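Local coordinates for protein probable porin (Pseudomonas aeruginosa, PDB 4FSP) that probably acts as an outer-membrane porin, a beta-barrel channel that lets small solutes cross the outer membrane, at residues Ile261-Phe266 with His291-Leu296. Numbering follows the deposited sequence.
Sequences IDNRSF and HGFPYL
D262 and H291 are joined backbone to backbone where the loop residues 291-296, which follow strand 278-288, cross the start of strand 262-273. The touching parts of the two segments run about 80° apart, closest at N263 and H291, whose CA atoms are 5.1 Å from each other. H291 N donates to D262 O over 3.0 Å, and the D262 N-H in turn reaches the imidazole of its partner, 3.2 Å from H291 ND1. ND1 accepts this N-H, which comes in tilted 33° from the ring plane. The ring lies alongside I261, with ND1 3.5 Å from I261 CA.

N263 adds a side-chain bond to the same loop residue. With CG anti to the backbone N, its amide extends over the loop, and ND2 gives H291 O a nearly straight 2.7 Å bond lying close to the amide plane. The contact is consistent with a loop folded against the inner face of an OprD-family beta-barrel: strand 262-273 pairs with 240-252 and 278-288, and the loop after 278-288 turns across what is probably the strand's inner side, where P294 O is hydrogen-bonded to Q225 NE2 of strand 223-235.

The other end of the same amide meets F293. N263 OD1 stands at the ring edge, 3.6 Å from F293 CD1, with the amide and ring planes 73° apart, and also touches the P294 ring at CD. Two residues along the strand, S265 CB packs 3.7 Å from F293 CD1. M287 of the adjoining strand 278-288 touches N263, S265 and F293 alike.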
loop_
_atom_site.group_PDB
_atom_site.type_symbol
_atom_site.label_atom_id
_atom_site.label_comp_id
_atom_site.label_asym_id
_atom_site.label_seq_id
_atom_site.Cartn_x
_atom_site.Cartn_y
_atom_site.Cartn_z
ATOM N N ILE A 261 -4.557 23.376 -3.654
ATOM C CA ILE A 261 -4.558 22.100 -4.358
ATOM C C ILE A 261 -5.933 21.774 -4.927
ATOM O O ILE A 261 -6.958 21.928 -4.250
ATOM C CB ILE A 261 -4.102 20.954 -3.404
ATOM C CG1 ILE A 261 -2.602 21.073 -3.102
ATOM C CG2 ILE A 261 -4.405 19.586 -3.997
ATOM C CD1 ILE A 261 -2.197 20.366 -1.836
ATOM N N ASP A 262 -5.952 21.316 -6.173
ATOM C CA ASP A 262 -7.174 20.829 -6.795
ATOM C C ASP A 262 -6.822 19.627 -7.674
ATOM O O ASP A 262 -6.265 19.773 -8.756
ATOM C CB ASP A 262 -7.853 21.954 -7.601
ATOM C CG ASP A 262 -8.946 21.449 -8.542
ATOM O OD1 ASP A 262 -9.641 20.458 -8.227
ATOM O OD2 ASP A 262 -9.117 22.059 -9.619
ATOM N N ASN A 263 -7.124 18.431 -7.183
ATOM C CA ASN A 263 -6.849 17.232 -7.951
ATOM C C ASN A 263 -8.074 16.349 -8.022
ATOM O O ASN A 263 -8.716 16.067 -7.001
ATOM C CB ASN A 263 -5.647 16.473 -7.376
ATOM C CG ASN A 263 -5.395 15.149 -8.077
ATOM O OD1 ASN A 263 -5.790 14.088 -7.581
ATOM N ND2 ASN A 263 -4.711 15.195 -9.219
ATOM N N ARG A 264 -8.424 15.972 -9.250
ATOM C CA ARG A 264 -9.477 14.999 -9.507
ATOM C C ARG A 264 -8.836 13.865 -10.249
ATOM O O ARG A 264 -8.296 14.042 -11.342
ATOM C CB ARG A 264 -10.565 15.579 -10.397
ATOM C CG ARG A 264 -11.325 16.692 -9.773
ATOM C CD ARG A 264 -11.015 18.014 -10.421
ATOM N NE ARG A 264 -12.013 18.993 -9.992
ATOM C CZ ARG A 264 -11.938 20.290 -10.214
ATOM N NH1 ARG A 264 -10.910 20.792 -10.878
ATOM N NH2 ARG A 264 -12.892 21.084 -9.779
ATOM N N SER A 265 -8.927 12.692 -9.659
ATOM C CA SER A 265 -8.179 11.550 -10.108
ATOM C C SER A 265 -9.127 10.441 -10.539
ATOM O O SER A 265 -10.114 10.143 -9.847
ATOM C CB SER A 265 -7.314 11.064 -8.922
ATOM O OG SER A 265 -6.996 9.694 -9.054
ATOM N N PHE A 266 -8.838 9.831 -11.680
ATOM C CA PHE A 266 -9.465 8.558 -12.003
ATOM C C PHE A 266 -8.359 7.544 -12.203
ATOM O O PHE A 266 -7.319 7.856 -12.781
ATOM C CB PHE A 266 -10.325 8.593 -13.285
ATOM C CG PHE A 266 -10.793 7.206 -13.721
ATOM C CD1 PHE A 266 -11.976 6.653 -13.217
ATOM C CD2 PHE A 266 -10.023 6.435 -14.581
ATOM C CE1 PHE A 266 -12.386 5.356 -13.596
ATOM C CE2 PHE A 266 -10.426 5.139 -14.959
ATOM C CZ PHE A 266 -11.611 4.606 -14.468
ATOM N N HIS A 291 -3.668 20.293 -10.127
ATOM C CA HIS A 291 -2.579 19.572 -9.456
ATOM C C HIS A 291 -2.558 18.067 -9.622
ATOM O O HIS A 291 -3.529 17.455 -10.065
ATOM C CB HIS A 291 -2.551 19.904 -7.969
ATOM C CG HIS A 291 -2.302 21.347 -7.707
ATOM N ND1 HIS A 291 -3.320 22.277 -7.638
ATOM C CD2 HIS A 291 -1.147 22.038 -7.555
ATOM C CE1 HIS A 291 -2.803 23.475 -7.427
ATOM N NE2 HIS A 291 -1.485 23.357 -7.369
ATOM N N GLY A 292 -1.432 17.475 -9.232
ATOM C CA GLY A 292 -1.290 16.033 -9.218
ATOM C C GLY A 292 -1.927 15.419 -7.982
ATOM O O GLY A 292 -2.562 16.116 -7.182
ATOM N N PHE A 293 -1.741 14.113 -7.825
ATOM C CA PHE A 293 -2.414 13.337 -6.804
ATOM C C PHE A 293 -1.644 13.371 -5.479
ATOM O O PHE A 293 -0.510 12.910 -5.403
ATOM C CB PHE A 293 -2.538 11.893 -7.288
ATOM C CG PHE A 293 -3.268 10.993 -6.329
ATOM C CD1 PHE A 293 -4.665 10.971 -6.287
ATOM C CD2 PHE A 293 -2.568 10.166 -5.476
ATOM C CE1 PHE A 293 -5.342 10.141 -5.387
ATOM C CE2 PHE A 293 -3.242 9.318 -4.581
ATOM C CZ PHE A 293 -4.627 9.308 -4.533
ATOM N N PRO A 294 -2.273 13.899 -4.421
ATOM C CA PRO A 294 -1.567 13.983 -3.142
ATOM C C PRO A 294 -1.725 12.718 -2.319
ATOM O O PRO A 294 -2.757 12.018 -2.385
ATOM C CB PRO A 294 -2.283 15.129 -2.428
ATOM C CG PRO A 294 -3.701 15.014 -2.907
ATOM C CD PRO A 294 -3.632 14.463 -4.341
ATOM N N TYR A 295 -0.683 12.441 -1.543
ATOM C CA TYR A 295 -0.648 11.342 -0.579
ATOM C C TYR A 295 0.501 11.568 0.399
ATOM O O TYR A 295 1.342 12.435 0.168
ATOM C CB TYR A 295 -0.545 9.986 -1.281
ATOM C CG TYR A 295 0.602 9.785 -2.282
ATOM C CD1 TYR A 295 0.596 10.401 -3.536
ATOM C CD2 TYR A 295 1.639 8.903 -1.999
ATOM C CE1 TYR A 295 1.615 10.172 -4.451
ATOM C CE2 TYR A 295 2.655 8.673 -2.906
ATOM C CZ TYR A 295 2.635 9.300 -4.130
ATOM O OH TYR A 295 3.651 9.062 -5.026
ATOM N N LEU A 296 0.531 10.821 1.496
ATOM C CA LEU A 296 1.490 11.121 2.567
ATOM C C LEU A 296 2.879 10.550 2.282
ATOM O O LEU A 296 3.010 9.488 1.657
ATOM C CB LEU A 296 0.995 10.578 3.910
ATOM C CG LEU A 296 -0.392 11.047 4.354
ATOM C CD1 LEU A 296 -0.875 10.269 5.577
ATOM C CD2 LEU A 296 -0.371 12.539 4.623
#